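Local coordinates for plasmodium falciparum gamete antigen 27/25 (Plasmodium falciparum, PDB 1N81), which is of unknown biochemical function but is essential for sexual development of the malaria parasite and may dimerise, at residues A[138-141]-A[142-146]; A[129-132]-A[133-137]. All coordinates share one frame; numbering follows the deposited sequence.

Contact 1 of 2, residues A[138-141]-A[142-146]; sequences LIRM and LFDTY
Arg140 brings the NE/NH2 edge of its guanidinium to Asp144 OD1, one turn further along the helix, while one face of the group passes over CB of Phe143. The grip is side-on and converges on one oxygen: NH2 lies 2.7 Å from Asp144 OD1, nearly along the C-O axis, and NE reaches OD1 at 3.0 Å from above the carboxylate plane. The two flat groups are turned 32° apart, and because both donors share OD1, both bonds are bent. Arg140 leaves the helix with CG anti to its own N (chi1 -178°), then bends at chi2 and chi3, which turns the guanidinium forward along the helix to Asp144. Glu147 offers NH2 a second carboxylate, and Tyr159 a cation-pi partner. Arg140-Asp144, Leu138-Leu142 and Ile139-Phe143 are i to i+4 pairs on the amphipathic helix 136-150, whose backbone ladder includes Leu142 N to Leu138 O at 2.9 Å. On its buried side CG2 of Ile139 lies alongside Phe143 CD1 at 4.0 Å, and the Phe143 ring meets Phe154 and Tyr159 edge-to-face. Leu138 and Leu142 point the same way, with CG of Leu138 4.0 Å from CD1 of Leu142; Leu142 continues onto Glu115 and Val116 of helix 96-122.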
ATOM      1  N   LEU A 138       9.398  12.164  -7.598  1.00 34.00           N
ATOM      2  CA  LEU A 138       8.188  12.652  -6.940  1.00 37.39           C
ATOM      3  C   LEU A 138       7.976  11.814  -5.675  1.00 40.21           C
ATOM      4  O   LEU A 138       7.684  12.341  -4.614  1.00 35.79           O
ATOM      5  CB  LEU A 138       6.983  12.511  -7.875  1.00 34.28           C
ATOM      6  CG  LEU A 138       5.598  12.793  -7.284  1.00 41.54           C
ATOM      7  CD1 LEU A 138       5.478  14.268  -6.894  1.00 38.47           C
ATOM      8  CD2 LEU A 138       4.532  12.440  -8.300  1.00 36.71           C
ATOM      9  N   ILE A 139       8.164  10.505  -5.776  1.00 41.48           N
ATOM     10  CA  ILE A 139       7.978   9.664  -4.604  1.00 40.05           C
ATOM     11  C   ILE A 139       8.941  10.037  -3.469  1.00 39.95           C
ATOM     12  O   ILE A 139       8.530  10.139  -2.302  1.00 38.10           O
ATOM     13  CB  ILE A 139       8.102   8.173  -4.968  1.00 39.10           C
ATOM     14  CG1 ILE A 139       6.911   7.775  -5.866  1.00 38.92           C
ATOM     15  CG2 ILE A 139       8.105   7.309  -3.694  1.00 35.09           C
ATOM     16  CD1 ILE A 139       7.094   6.421  -6.549  1.00 41.01           C
ATOM     17  N   ARG A 140      10.200  10.272  -3.810  1.00 34.03           N
ATOM     18  CA  ARG A 140      11.193  10.616  -2.806  1.00 43.33           C
ATOM     19  C   ARG A 140      10.800  11.902  -2.094  1.00 47.53           C
ATOM     20  O   ARG A 140      10.910  11.993  -0.882  1.00 43.61           O
ATOM     21  CB  ARG A 140      12.578  10.791  -3.436  1.00 44.17           C
ATOM     22  CG  ARG A 140      13.708  11.113  -2.412  1.00 38.78           C
ATOM     23  CD  ARG A 140      13.964   9.968  -1.413  1.00 49.18           C
ATOM     24  NE  ARG A 140      13.493  10.303  -0.069  1.00 45.08           N
ATOM     25  CZ  ARG A 140      13.649   9.528   1.002  1.00 45.72           C
ATOM     26  NH1 ARG A 140      14.275   8.361   0.910  1.00 49.28           N
ATOM     27  NH2 ARG A 140      13.151   9.910   2.176  1.00 53.45           N
ATOM     28  N   MET A 141      10.339  12.895  -2.849  1.00 44.12           N
ATOM     29  CA  MET A 141       9.932  14.148  -2.233  1.00 39.68           C
ATOM     30  C   MET A 141       8.700  13.987  -1.375  1.00 38.03           C
ATOM     31  O   MET A 141       8.651  14.515  -0.258  1.00 35.25           O
ATOM     32  CB  MET A 141       9.728  15.232  -3.295  1.00 39.03           C
ATOM     33  CG  MET A 141      11.055  15.753  -3.819  1.00 44.13           C
ATOM     34  SD  MET A 141      10.856  17.152  -4.938  1.00 57.07           S
ATOM     35  CE  MET A 141      10.661  16.309  -6.422  1.00 44.75           C
ATOM     36  N   LEU A 142       7.688  13.281  -1.867  1.00 37.90           N
ATOM     37  CA  LEU A 142       6.513  13.072  -1.029  1.00 41.06           C
ATOM     38  C   LEU A 142       6.910  12.315   0.258  1.00 44.04           C
ATOM     39  O   LEU A 142       6.384  12.612   1.349  1.00 42.14           O
ATOM     40  CB  LEU A 142       5.416  12.326  -1.789  1.00 35.97           C
ATOM     41  CG  LEU A 142       4.717  13.122  -2.901  1.00 43.10           C
ATOM     42  CD1 LEU A 142       3.837  12.175  -3.713  1.00 41.36           C
ATOM     43  CD2 LEU A 142       3.856  14.257  -2.309  1.00 32.17           C
ATOM     44  N   PHE A 143       7.857  11.378   0.137  1.00 38.49           N
ATOM     45  CA  PHE A 143       8.343  10.605   1.280  1.00 44.85           C
ATOM     46  C   PHE A 143       9.036  11.492   2.318  1.00 47.91           C
ATOM     47  O   PHE A 143       8.854  11.305   3.527  1.00 46.06           O
ATOM     48  CB  PHE A 143       9.342   9.509   0.853  1.00 41.95           C
ATOM     49  CG  PHE A 143       8.896   8.119   1.207  1.00 37.15           C
ATOM     50  CD1 PHE A 143       8.083   7.390   0.330  1.00 36.53           C
ATOM     51  CD2 PHE A 143       9.260   7.545   2.423  1.00 42.63           C
ATOM     52  CE1 PHE A 143       7.645   6.119   0.678  1.00 44.65           C
ATOM     53  CE2 PHE A 143       8.826   6.260   2.774  1.00 37.25           C
ATOM     54  CZ  PHE A 143       8.021   5.555   1.901  1.00 42.38           C
ATOM     55  N   ASP A 144       9.871  12.420   1.864  1.00 42.89           N
ATOM     56  CA  ASP A 144      10.541  13.323   2.800  1.00 41.12           C
ATOM     57  C   ASP A 144       9.528  14.077   3.644  1.00 49.37           C
ATOM     58  O   ASP A 144       9.689  14.236   4.858  1.00 46.33           O
ATOM     59  CB  ASP A 144      11.403  14.329   2.054  1.00 37.89           C
ATOM     60  CG  ASP A 144      12.579  13.668   1.393  1.00 51.31           C
ATOM     61  OD1 ASP A 144      12.879  12.522   1.786  1.00 48.60           O
ATOM     62  OD2 ASP A 144      13.197  14.278   0.496  1.00 53.66           O
ATOM     63  N   THR A 145       8.469  14.533   2.997  1.00 44.91           N
ATOM     64  CA  THR A 145       7.445  15.286   3.702  1.00 45.18           C
ATOM     65  C   THR A 145       6.674  14.476   4.737  1.00 46.77           C
ATOM     66  O   THR A 145       6.487  14.914   5.879  1.00 37.85           O
ATOM     67  CB  THR A 145       6.445  15.913   2.711  1.00 37.58           C
ATOM     68  OG1 THR A 145       7.171  16.699   1.766  1.00 39.17           O
ATOM     69  CG2 THR A 145       5.489  16.835   3.444  1.00 40.79           C
ATOM     70  N   TYR A 146       6.239  13.281   4.365  1.00 41.34           N
ATOM     71  CA  TYR A 146       5.465  12.492   5.306  1.00 44.16           C
ATOM     72  C   TYR A 146       6.256  11.787   6.400  1.00 41.00           C
ATOM     73  O   TYR A 146       5.713  11.567   7.478  1.00 47.69           O
ATOM     74  CB  TYR A 146       4.542  11.553   4.557  1.00 29.09           C
ATOM     75  CG  TYR A 146       3.506  12.318   3.791  1.00 50.12           C
ATOM     76  CD1 TYR A 146       3.505  12.318   2.400  1.00 47.53           C
ATOM     77  CD2 TYR A 146       2.526  13.065   4.458  1.00 59.95           C
ATOM     78  CE1 TYR A 146       2.559  13.035   1.685  1.00 51.43           C
ATOM     79  CE2 TYR A 146       1.571  13.795   3.752  1.00 70.75           C
ATOM     80  CZ  TYR A 146       1.590  13.775   2.357  1.00 73.28           C
ATOM     81  OH  TYR A 146       0.633  14.474   1.637  1.00 81.55           O
TER

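Contact 2 of 2, residues A[129-132]-A[133-137]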
ATOM      1  N   LYS A 129       0.436   9.413 -17.198  1.00 38.89           N
ATOM      2  CA  LYS A 129      -0.059   8.772 -15.992  1.00 44.98           C
ATOM      3  C   LYS A 129       0.928   7.679 -15.580  1.00 49.87           C
ATOM      4  O   LYS A 129       1.270   7.534 -14.403  1.00 50.24           O
ATOM      5  CB  LYS A 129      -1.440   8.156 -16.220  1.00 37.59           C
ATOM      6  CG  LYS A 129      -2.530   9.157 -16.458  1.00 37.28           C
ATOM      7  CD  LYS A 129      -3.845   8.442 -16.514  1.00 38.90           C
ATOM      8  CE  LYS A 129      -4.974   9.391 -16.923  1.00 49.14           C
ATOM      9  NZ  LYS A 129      -5.206  10.507 -15.952  1.00 48.65           N
ATOM     10  N   LYS A 130       1.413   6.922 -16.558  1.00 48.38           N
ATOM     11  CA  LYS A 130       2.355   5.854 -16.265  1.00 39.42           C
ATOM     12  C   LYS A 130       3.688   6.425 -15.783  1.00 40.89           C
ATOM     13  O   LYS A 130       4.269   5.920 -14.802  1.00 40.06           O
ATOM     14  CB  LYS A 130       2.556   4.946 -17.492  1.00 46.26           C
ATOM     15  CG  LYS A 130       3.638   3.883 -17.313  1.00 50.55           C
ATOM     16  CD  LYS A 130       3.746   2.943 -18.524  1.00 55.42           C
ATOM     17  CE  LYS A 130       4.721   1.781 -18.233  1.00 69.93           C
ATOM     18  NZ  LYS A 130       4.606   0.621 -19.180  1.00 69.24           N
ATOM     19  N   ARG A 131       4.180   7.466 -16.456  1.00 34.04           N
ATOM     20  CA  ARG A 131       5.429   8.077 -16.035  1.00 36.60           C
ATOM     21  C   ARG A 131       5.303   8.515 -14.543  1.00 43.88           C
ATOM     22  O   ARG A 131       6.206   8.273 -13.716  1.00 40.40           O
ATOM     23  CB  ARG A 131       5.737   9.301 -16.864  1.00 37.65           C
ATOM     24  CG  ARG A 131       7.081   9.904 -16.496  1.00 46.70           C
ATOM     25  CD  ARG A 131       7.243  11.286 -17.108  1.00 49.40           C
ATOM     26  NE  ARG A 131       6.427  12.304 -16.442  1.00 53.09           N
ATOM     27  CZ  ARG A 131       6.620  12.725 -15.186  1.00 45.72           C
ATOM     28  NH1 ARG A 131       7.610  12.227 -14.443  1.00 42.62           N
ATOM     29  NH2 ARG A 131       5.810  13.633 -14.667  1.00 48.41           N
ATOM     30  N   ILE A 132       4.176   9.141 -14.204  1.00 42.38           N
ATOM     31  CA  ILE A 132       3.965   9.612 -12.836  1.00 48.56           C
ATOM     32  C   ILE A 132       4.000   8.450 -11.841  1.00 37.74           C
ATOM     33  O   ILE A 132       4.676   8.543 -10.827  1.00 36.00           O
ATOM     34  CB  ILE A 132       2.639  10.426 -12.713  1.00 43.74           C
ATOM     35  CG1 ILE A 132       2.775  11.730 -13.498  1.00 36.58           C
ATOM     36  CG2 ILE A 132       2.357  10.799 -11.231  1.00 42.17           C
ATOM     37  CD1 ILE A 132       1.456  12.491 -13.696  1.00 37.27           C
ATOM     38  N   MET A 133       3.321   7.347 -12.162  1.00 40.27           N
ATOM     39  CA  MET A 133       3.300   6.173 -11.287  1.00 42.27           C
ATOM     40  C   MET A 133       4.712   5.679 -10.962  1.00 39.20           C
ATOM     41  O   MET A 133       4.978   5.160  -9.863  1.00 33.65           O
ATOM     42  CB  MET A 133       2.529   5.032 -11.942  1.00 34.68           C
ATOM     43  CG  MET A 133       1.054   5.292 -12.086  1.00 42.32           C
ATOM     44  SD  MET A 133       0.216   3.863 -12.796  1.00 40.37           S
ATOM     45  CE  MET A 133      -1.473   4.359 -12.651  1.00 37.69           C
ATOM     46  N   ASN A 134       5.617   5.875 -11.915  1.00 35.97           N
ATOM     47  CA  ASN A 134       6.998   5.434 -11.776  1.00 35.13           C
ATOM     48  C   ASN A 134       7.946   6.563 -11.388  1.00 38.15           C
ATOM     49  O   ASN A 134       9.142   6.335 -11.273  1.00 37.45           O
ATOM     50  CB  ASN A 134       7.494   4.799 -13.114  1.00 38.40           C
ATOM     51  CG  ASN A 134       6.778   3.481 -13.455  1.00 48.03           C
ATOM     52  OD1 ASN A 134       6.805   2.550 -12.678  1.00 45.28           O
ATOM     53  ND2 ASN A 134       6.151   3.409 -14.632  1.00 51.25           N
ATOM     54  N   ASP A 135       7.433   7.779 -11.175  1.00 35.72           N
ATOM     55  CA  ASP A 135       8.326   8.893 -10.866  1.00 34.36           C
ATOM     56  C   ASP A 135       8.990   8.793  -9.485  1.00 41.25           C
ATOM     57  O   ASP A 135       8.470   9.308  -8.489  1.00 35.52           O
ATOM     58  CB  ASP A 135       7.566  10.232 -10.991  1.00 42.95           C
ATOM     59  CG  ASP A 135       8.513  11.438 -11.096  1.00 39.23           C
ATOM     60  OD1 ASP A 135       9.631  11.368 -10.553  1.00 43.64           O
ATOM     61  OD2 ASP A 135       8.128  12.449 -11.717  1.00 40.72           O
ATOM     62  N   LYS A 136      10.167   8.176  -9.439  1.00 39.30           N
ATOM     63  CA  LYS A 136      10.882   8.000  -8.186  1.00 40.25           C
ATOM     64  C   LYS A 136      11.245   9.328  -7.527  1.00 47.37           C
ATOM     65  O   LYS A 136      11.389   9.403  -6.294  1.00 36.79           O
ATOM     66  CB  LYS A 136      12.164   7.183  -8.396  1.00 51.46           C
ATOM     67  CG  LYS A 136      12.019   5.861  -9.137  1.00 69.07           C
ATOM     68  CD  LYS A 136      13.416   5.381  -9.595  1.00 79.49           C
ATOM     69  CE  LYS A 136      13.384   4.258 -10.635  1.00 79.79           C
ATOM     70  NZ  LYS A 136      13.203   2.903 -10.031  1.00 80.99           N
ATOM     71  N   LYS A 137      11.403  10.368  -8.342  1.00 40.54           N
ATOM     72  CA  LYS A 137      11.753  11.678  -7.816  1.00 44.38           C
ATOM     73  C   LYS A 137      10.584  12.246  -7.016  1.00 42.23           C
ATOM     74  O   LYS A 137      10.762  12.760  -5.909  1.00 39.59           O
ATOM     75  CB  LYS A 137      12.103  12.629  -8.952  1.00 48.44           C
ATOM     76  CG  LYS A 137      12.571  13.982  -8.488  1.00 58.54           C
ATOM     77  CD  LYS A 137      13.462  14.646  -9.543  1.00 70.61           C
ATOM     78  CE  LYS A 137      14.283  15.784  -8.948  1.00 71.20           C
ATOM     79  NZ  LYS A 137      13.434  16.911  -8.475  1.00 89.91           N
TER
HETATM   80  O   HOH W   1       5.696  14.205 -11.906  1.00 41.43           O
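The guanidinium of Arg131 uses its edge, receiving Asp135 OD2 and a water in its own plane. NH1 donates to OD2 at 2.8 Å with an N-H...O angle of 157°, a salt bridge between residues four apart. The carboxylate is turned 76° against the guanidinium, and NH1 meets OD2 from above the carboxylate plane. The water closes a second path: it accepts from Arg131 NH2 at 2.8 Å and donates to Asp135 OD2 at 3.0 Å. Arg131 runs out extended and turns at chi3 (73°), which brings NH1 round to the aspartate, while NE pairs with Glu128 one turn back. With NE, NH1 and NH2 all engaged, the rotation of the group is probably restricted.

Behind this bridge the helix is ending. Met133 N still bonds to Lys129 O at 3.0 Å, and Asn134 N to Lys130 O at 3.2 Å, but Asp135 N turns to Ile132 O at 2.9 Å, approaching from above the carbonyl plane. The Asn134 amide folds back over the preceding turn, ND2 lying 3.7 Å from CG of Lys130. Met133 extends its chain away from the helix, its CG 3.2 Å from Lys129 O, and packs on Leu170 and Ile171 of helix 156-173; Ile132 faces Val116 and Val120 of helix 96-122.

The other carboxylate oxygen looks forward: Asp135 OD1 accepts from Leu138 N and, weakly, from Lys137 N. One aspartate thus bridges to helix 126-133 through OD2 and caps helix 136-150 through OD1: Asp135 is the N-cap of helix 136-150, its OD1 accepting from backbone N-H groups of the first turn, at the short connection from helix 126-133.

Overall arrangement
The two contacts follow in series along the chain, contact 2 at the junction of helices 126-133 and 136-150 and contact 1 running from near the start into the middle of the latter. Their centres lie 13 Å apart, and they touch where Leu138 CD2 meets Ile132 CG2 at 4.0 Å. Both rest on helices 96-122 and 156-173, so the chain passes the break between the helices while keeping its apolar side against the same two helices. Both sit on the same side of this largely helical chain, the centres of contacts 1 and 2 about 15 and 16 Å from the centre of the chain.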